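Bacterial regulatory proteins, TetR family (Nitrosomonas europaea, PDB 3NI7) probably binds DNA as a transcriptional regulator of the TetR family, through an N-terminal helix-turn-helix domain. Local coordinates at residues V13-E18 with A34-V39; L46-R49 with E53-D56. All coordinates share one frame; numbering follows the deposited sequence.

Contact 1: residues V13-E18 with A34-V39; sequences VDTAVE and AARLAV
Arg36 lies along the flank of helix 7-22 and spans about one of its turns, from Thr15 to Glu18. Its aliphatic part comes first. CB and CD both rest against the methyl of Thr15, and CG2 is 3.8 Å from Arg36 CB. The methyl faces Arg36 because CG2 of Thr15 stands anti to the backbone N. The two side chains run past each other in opposite directions. The guanidinium then reaches Glu18. NH2 comes within 3.4 Å of Glu18 CB, in an oblique approach. NH1 forms a salt bridge to the carboxylate, with NH1 to Glu18 OE1 at 3.5 Å. The hydrogen bond in it is weak, although fairly straight at 159°. The carboxylate and guanidinium planes are 69° apart, so the two groups do not pair in a flat, two-pronged way. The carbonyl O of Thr15 lies over one guanidinium face, toward its rim.

Leu37 follows and meets the other branch of Thr15. Its CG is 3.6 Å from Thr15 OG1, and CD1 also packs on Thr15 CB. This hydroxyl is hydrogen-bonded to Ala11 O in its own helix, so it can lie against an apolar side chain. At Ala38 the chain leaves the helix with positive phi in a Schellman motif. Two backbone bonds close it, from Val39 N to Ala34 O and from Ala38 N to Ala35 O, both at 2.9 Å.

Segment 34-39 belongs to the predicted helix-turn-helix, and the contact packs the end of its first helix on helix 7-22. Ile33 extends this packing onto Thr15 and Ala16. Val13 and Val17 of helix 7-22 touch Trp58 of helix 51-69.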
ATOM      1  N   VAL A  13      18.786  19.935  -0.169  1.00 77.25           N
ATOM      2  CA  VAL A  13      18.244  18.590  -0.115  1.00 77.51           C
ATOM      3  C   VAL A  13      19.356  17.584   0.136  1.00 78.24           C
ATOM      4  O   VAL A  13      19.280  16.787   1.075  1.00 78.26           O
ATOM      5  CB  VAL A  13      17.489  18.206  -1.397  1.00 79.06           C
ATOM      6  CG1 VAL A  13      17.075  16.800  -1.309  1.00 79.27           C
ATOM      7  CG2 VAL A  13      16.242  19.072  -1.574  1.00 78.73           C
ATOM      8  N   ASP A  14      20.408  17.655  -0.670  1.00 79.66           N
ATOM      9  CA  ASP A  14      21.545  16.755  -0.475  1.00 81.19           C
ATOM     10  C   ASP A  14      21.961  16.789   0.962  1.00 80.54           C
ATOM     11  O   ASP A  14      22.169  15.752   1.579  1.00 81.71           O
ATOM     12  CB  ASP A  14      22.728  17.170  -1.326  1.00 83.53           C
ATOM     13  CG  ASP A  14      22.459  17.013  -2.793  1.00 86.98           C
ATOM     14  OD1 ASP A  14      21.452  16.376  -3.166  1.00 88.17           O
ATOM     15  OD2 ASP A  14      23.236  17.545  -3.601  1.00 92.43           O
ATOM     16  N   THR A  15      22.082  17.995   1.486  1.00 79.67           N
ATOM     17  CA  THR A  15      22.622  18.182   2.815  1.00 80.24           C
ATOM     18  C   THR A  15      21.711  17.545   3.824  1.00 79.20           C
ATOM     19  O   THR A  15      22.146  16.802   4.709  1.00 80.24           O
ATOM     20  CB  THR A  15      22.777  19.674   3.118  1.00 80.30           C
ATOM     21  OG1 THR A  15      23.910  20.145   2.376  1.00 83.31           O
ATOM     22  CG2 THR A  15      22.962  19.937   4.630  1.00 80.45           C
ATOM     23  N   ALA A  16      20.439  17.850   3.664  1.00 77.79           N
ATOM     24  CA  ALA A  16      19.392  17.345   4.538  1.00 78.05           C
ATOM     25  C   ALA A  16      19.483  15.825   4.595  1.00 79.44           C
ATOM     26  O   ALA A  16      19.295  15.164   5.632  1.00 80.89           O
ATOM     27  CB  ALA A  16      18.063  17.732   3.981  1.00 76.92           C
ATOM     28  N   VAL A  17      19.741  15.272   3.433  1.00 79.82           N
ATOM     29  CA  VAL A  17      19.623  13.849   3.260  1.00 81.09           C
ATOM     30  C   VAL A  17      20.861  13.118   3.837  1.00 82.63           C
ATOM     31  O   VAL A  17      20.729  12.172   4.636  1.00 83.40           O
ATOM     32  CB  VAL A  17      19.318  13.581   1.810  1.00 81.36           C
ATOM     33  CG1 VAL A  17      20.338  12.700   1.190  1.00 84.37           C
ATOM     34  CG2 VAL A  17      17.950  13.041   1.723  1.00 82.05           C
ATOM     35  N   GLU A  18      22.045  13.617   3.509  1.00 83.07           N
ATOM     36  CA  GLU A  18      23.254  13.189   4.205  1.00 85.21           C
ATOM     37  C   GLU A  18      23.124  13.264   5.727  1.00 85.48           C
ATOM     38  O   GLU A  18      23.303  12.269   6.406  1.00 86.94           O
ATOM     39  CB  GLU A  18      24.442  13.969   3.689  1.00 86.22           C
ATOM     40  CG  GLU A  18      24.905  13.351   2.389  1.00 91.11           C
ATOM     41  CD  GLU A  18      25.561  14.299   1.413  1.00 97.35           C
ATOM     42  OE1 GLU A  18      26.773  14.642   1.632  1.00103.95           O
ATOM     43  OE2 GLU A  18      24.853  14.669   0.425  1.00 98.14           O
ATOM     44  N   ALA A  34      21.694  24.367   7.833  1.00 85.76           N
ATOM     45  CA  ALA A  34      22.321  25.711   7.771  1.00 87.48           C
ATOM     46  C   ALA A  34      23.768  25.584   8.216  1.00 89.68           C
ATOM     47  O   ALA A  34      24.697  26.071   7.541  1.00 90.60           O
ATOM     48  CB  ALA A  34      21.554  26.717   8.654  1.00 88.42           C
ATOM     49  N   ALA A  35      23.933  24.913   9.353  1.00 90.74           N
ATOM     50  CA  ALA A  35      25.222  24.824  10.005  1.00 94.45           C
ATOM     51  C   ALA A  35      26.094  24.028   9.042  1.00 95.24           C
ATOM     52  O   ALA A  35      27.131  24.543   8.631  1.00 98.24           O
ATOM     53  CB  ALA A  35      25.098  24.164  11.357  1.00 95.57           C
ATOM     54  N   ARG A  36      25.608  22.908   8.559  1.00 92.26           N
ATOM     55  CA  ARG A  36      26.345  22.090   7.661  1.00 92.98           C
ATOM     56  C   ARG A  36      26.743  22.799   6.411  1.00 93.20           C
ATOM     57  O   ARG A  36      27.761  22.516   5.850  1.00 97.16           O
ATOM     58  CB  ARG A  36      25.466  20.952   7.249  1.00 90.86           C
ATOM     59  CG  ARG A  36      26.090  19.621   7.417  1.00 93.93           C
ATOM     60  CD  ARG A  36      26.376  19.013   6.120  1.00 97.35           C
ATOM     61  NE  ARG A  36      26.496  17.602   6.365  1.00101.82           N
ATOM     62  CZ  ARG A  36      26.405  16.647   5.464  1.00102.07           C
ATOM     63  NH1 ARG A  36      26.184  16.931   4.194  1.00101.77           N
ATOM     64  NH2 ARG A  36      26.563  15.411   5.870  1.00104.13           N
ATOM     65  N   LEU A  37      25.911  23.660   5.894  1.00 90.46           N
ATOM     66  CA  LEU A  37      26.268  24.306   4.659  1.00 91.42           C
ATOM     67  C   LEU A  37      27.027  25.570   4.858  1.00 96.13           C
ATOM     68  O   LEU A  37      27.330  26.253   3.851  1.00 98.08           O
ATOM     69  CB  LEU A  37      25.009  24.664   3.935  1.00 88.74           C
ATOM     70  CG  LEU A  37      24.535  23.591   3.001  1.00 85.32           C
ATOM     71  CD1 LEU A  37      23.050  23.679   2.937  1.00 81.46           C
ATOM     72  CD2 LEU A  37      25.225  23.856   1.666  1.00 85.82           C
ATOM     73  N   ALA A  38      27.273  25.920   6.139  1.00 98.23           N
ATOM     74  CA  ALA A  38      27.903  27.181   6.534  1.00102.22           C
ATOM     75  C   ALA A  38      27.089  28.371   6.001  1.00101.90           C
ATOM     76  O   ALA A  38      27.670  29.323   5.480  1.00105.77           O
ATOM     77  CB  ALA A  38      29.338  27.246   6.032  1.00106.43           C
ATOM     78  N   VAL A  39      25.758  28.318   6.122  1.00 98.23           N
ATOM     79  CA  VAL A  39      24.898  29.499   5.858  1.00 98.42           C
ATOM     80  C   VAL A  39      23.894  29.719   6.991  1.00 97.95           C
ATOM     81  O   VAL A  39      23.770  28.878   7.895  1.00 97.51           O
ATOM     82  CB  VAL A  39      24.095  29.356   4.560  1.00 95.68           C
ATOM     83  CG1 VAL A  39      25.024  29.188   3.378  1.00 97.02           C
ATOM     84  CG2 VAL A  39      23.081  28.202   4.678  1.00 91.50           C
TER

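Contact 2: residues L46-R49 with E53-D56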
ATOM      1  N   LEU A  46      14.381  30.628   3.059  1.00 85.65           N
ATOM      2  CA  LEU A  46      13.931  31.144   1.768  1.00 87.08           C
ATOM      3  C   LEU A  46      13.393  29.971   0.923  1.00 85.94           C
ATOM      4  O   LEU A  46      12.337  30.052   0.307  1.00 87.71           O
ATOM      5  CB  LEU A  46      15.067  31.815   1.015  1.00 87.39           C
ATOM      6  CG  LEU A  46      15.470  33.255   1.387  1.00 92.54           C
ATOM      7  CD1 LEU A  46      16.843  33.588   0.787  1.00 93.86           C
ATOM      8  CD2 LEU A  46      14.464  34.360   0.985  1.00 93.90           C
ATOM      9  N   TYR A  47      14.137  28.864   0.926  1.00 83.47           N
ATOM     10  CA  TYR A  47      13.820  27.698   0.126  1.00 82.08           C
ATOM     11  C   TYR A  47      12.870  26.778   0.822  1.00 81.97           C
ATOM     12  O   TYR A  47      11.936  26.326   0.237  1.00 83.76           O
ATOM     13  CB  TYR A  47      15.082  26.925  -0.194  1.00 80.03           C
ATOM     14  CG  TYR A  47      16.006  27.751  -1.004  1.00 80.49           C
ATOM     15  CD1 TYR A  47      15.887  27.802  -2.382  1.00 81.75           C
ATOM     16  CD2 TYR A  47      16.949  28.517  -0.405  1.00 81.00           C
ATOM     17  CE1 TYR A  47      16.699  28.580  -3.148  1.00 84.30           C
ATOM     18  CE2 TYR A  47      17.794  29.283  -1.156  1.00 85.02           C
ATOM     19  CZ  TYR A  47      17.651  29.320  -2.548  1.00 86.86           C
ATOM     20  OH  TYR A  47      18.448  30.114  -3.357  1.00 92.47           O
ATOM     21  N   PHE A  48      13.135  26.462   2.065  1.00 81.68           N
ATOM     22  CA  PHE A  48      12.297  25.528   2.814  1.00 82.66           C
ATOM     23  C   PHE A  48      11.889  26.115   4.159  1.00 85.45           C
ATOM     24  O   PHE A  48      12.740  26.390   5.016  1.00 85.57           O
ATOM     25  CB  PHE A  48      13.035  24.185   3.026  1.00 80.37           C
ATOM     26  CG  PHE A  48      13.448  23.519   1.740  1.00 78.30           C
ATOM     27  CD1 PHE A  48      14.698  23.705   1.224  1.00 76.86           C
ATOM     28  CD2 PHE A  48      12.546  22.768   1.013  1.00 78.56           C
ATOM     29  CE1 PHE A  48      15.049  23.130   0.013  1.00 77.10           C
ATOM     30  CE2 PHE A  48      12.884  22.226  -0.197  1.00 77.49           C
ATOM     31  CZ  PHE A  48      14.137  22.400  -0.698  1.00 76.58           C
ATOM     32  N   ARG A  49      10.597  26.311   4.354  1.00 89.02           N
ATOM     33  CA  ARG A  49      10.096  26.798   5.636  1.00 92.71           C
ATOM     34  C   ARG A  49       9.761  25.667   6.617  1.00 93.96           C
ATOM     35  O   ARG A  49       9.625  25.914   7.811  1.00 96.17           O
ATOM     36  CB  ARG A  49       8.876  27.695   5.392  1.00 97.57           C
ATOM     37  CG  ARG A  49       9.240  28.913   4.542  1.00 98.22           C
ATOM     38  CD  ARG A  49       8.118  29.786   4.321  1.00103.63           C
ATOM     39  NE  ARG A  49       7.862  30.602   5.502  1.00110.52           N
ATOM     40  CZ  ARG A  49       6.843  30.438   6.346  1.00116.79           C
ATOM     41  NH1 ARG A  49       5.964  29.453   6.180  1.00119.16           N
ATOM     42  NH2 ARG A  49       6.696  31.279   7.371  1.00122.38           N
ATOM     43  N   GLU A  53       8.507  20.084   3.478  1.00 99.75           N
ATOM     44  CA  GLU A  53       8.768  20.645   2.152  1.00 97.18           C
ATOM     45  C   GLU A  53       9.930  19.937   1.502  1.00 93.55           C
ATOM     46  O   GLU A  53       9.972  19.865   0.285  1.00 92.33           O
ATOM     47  CB  GLU A  53       8.997  22.164   2.219  1.00 99.46           C
ATOM     48  CG  GLU A  53       7.714  22.947   2.446  1.00104.02           C
ATOM     49  CD  GLU A  53       7.915  24.472   2.537  1.00112.19           C
ATOM     50  OE1 GLU A  53       9.044  24.984   2.277  1.00114.01           O
ATOM     51  OE2 GLU A  53       6.921  25.185   2.897  1.00119.20           O
ATOM     52  N   LEU A  54      10.857  19.418   2.317  1.00 92.58           N
ATOM     53  CA  LEU A  54      12.032  18.678   1.827  1.00 90.20           C
ATOM     54  C   LEU A  54      11.705  17.274   1.251  1.00 87.87           C
ATOM     55  O   LEU A  54      12.276  16.806   0.252  1.00 85.52           O
ATOM     56  CB  LEU A  54      13.068  18.546   2.954  1.00 91.93           C
ATOM     57  CG  LEU A  54      13.738  19.830   3.498  1.00 92.58           C
ATOM     58  CD1 LEU A  54      14.127  19.654   4.958  1.00 92.13           C
ATOM     59  CD2 LEU A  54      14.961  20.157   2.674  1.00 90.12           C
ATOM     60  N   ILE A  55      10.788  16.595   1.921  1.00 88.10           N
ATOM     61  CA  ILE A  55      10.298  15.337   1.454  1.00 85.83           C
ATOM     62  C   ILE A  55       9.766  15.540   0.042  1.00 84.69           C
ATOM     63  O   ILE A  55      10.150  14.810  -0.911  1.00 82.84           O
ATOM     64  CB  ILE A  55       9.221  14.748   2.373  1.00 87.10           C
ATOM     65  CG1 ILE A  55       9.768  14.644   3.802  1.00 88.68           C
ATOM     66  CG2 ILE A  55       8.761  13.328   1.827  1.00 84.78           C
ATOM     67  CD1 ILE A  55       8.927  13.858   4.757  1.00 90.37           C
ATOM     68  N   ASP A  56       8.915  16.547  -0.109  1.00 85.92           N
ATOM     69  CA  ASP A  56       8.459  16.923  -1.437  1.00 85.62           C
ATOM     70  C   ASP A  56       9.601  16.997  -2.440  1.00 83.81           C
ATOM     71  O   ASP A  56       9.560  16.262  -3.451  1.00 81.62           O
ATOM     72  CB  ASP A  56       7.717  18.255  -1.423  1.00 88.16           C
ATOM     73  CG  ASP A  56       6.240  18.066  -1.521  1.00 92.38           C
ATOM     74  OD1 ASP A  56       5.860  16.928  -1.908  1.00 94.03           O
ATOM     75  OD2 ASP A  56       5.458  19.031  -1.234  1.00 99.75           O
TER
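Leu54 packs on the ring of Phe48 in a CH-pi contact. Its CD2 methyl sits 3.7 Å from the centroid of the Phe48 ring and only 8° off the ring normal. It is therefore almost straight above the middle of one face. The two side chains cross at about a right angle. Leu54 CG adds a looser touch near the CG and CD2 side of the ring.

Glu53 meets the same ring at its edge. Its CB lies in the ring plane, 3.8 Å from Phe48 CD2, and its carbonyl O is also near that plane. One residue thus borders the ring while the next covers its face. This ring belongs to the end of the predicted helix-turn-helix of a TetR-type DNA-binding domain. Here the chain turns from helix 41-47 into helix 51-69. Ile12 and Arg9 of helix 7-22 also touch Phe48.

The polar part is one hydrogen bond. The backbone N of Arg49 donates to Glu53 OE1 at 2.9 Å, with an angle of 155°. The donor comes from above the carboxylate plane, 51° out of it. The Glu53 chain is extended beyond CG, which carries the carboxylate back across the turn to the backbone. OE1 also lies 3.3 Å from Phe48 CA. The charged end of Arg49 leads away, and its NH1 stays 5.5 Å from Glu53 OE2.

Overall arrangement
Both contacts lie in the N-terminal, probably DNA-binding, TetR-type region, with centres about 12 Å apart, and each is partly buried. They are in series along the chain. Contact 1 joins the first helix of the helix-turn-helix to helix 7-22. Contact 2 joins the end of its second helix to helix 51-69. Contact 1 has a buried threonine but places an exposed arginine in a weak salt bridge. Contact 2 has a more apolar interior, a buried ring and leucine, and its polar link uses a backbone N-H. The two meet at helix 7-22, where Val13 touches Phe48 and Ala16 touches Leu54.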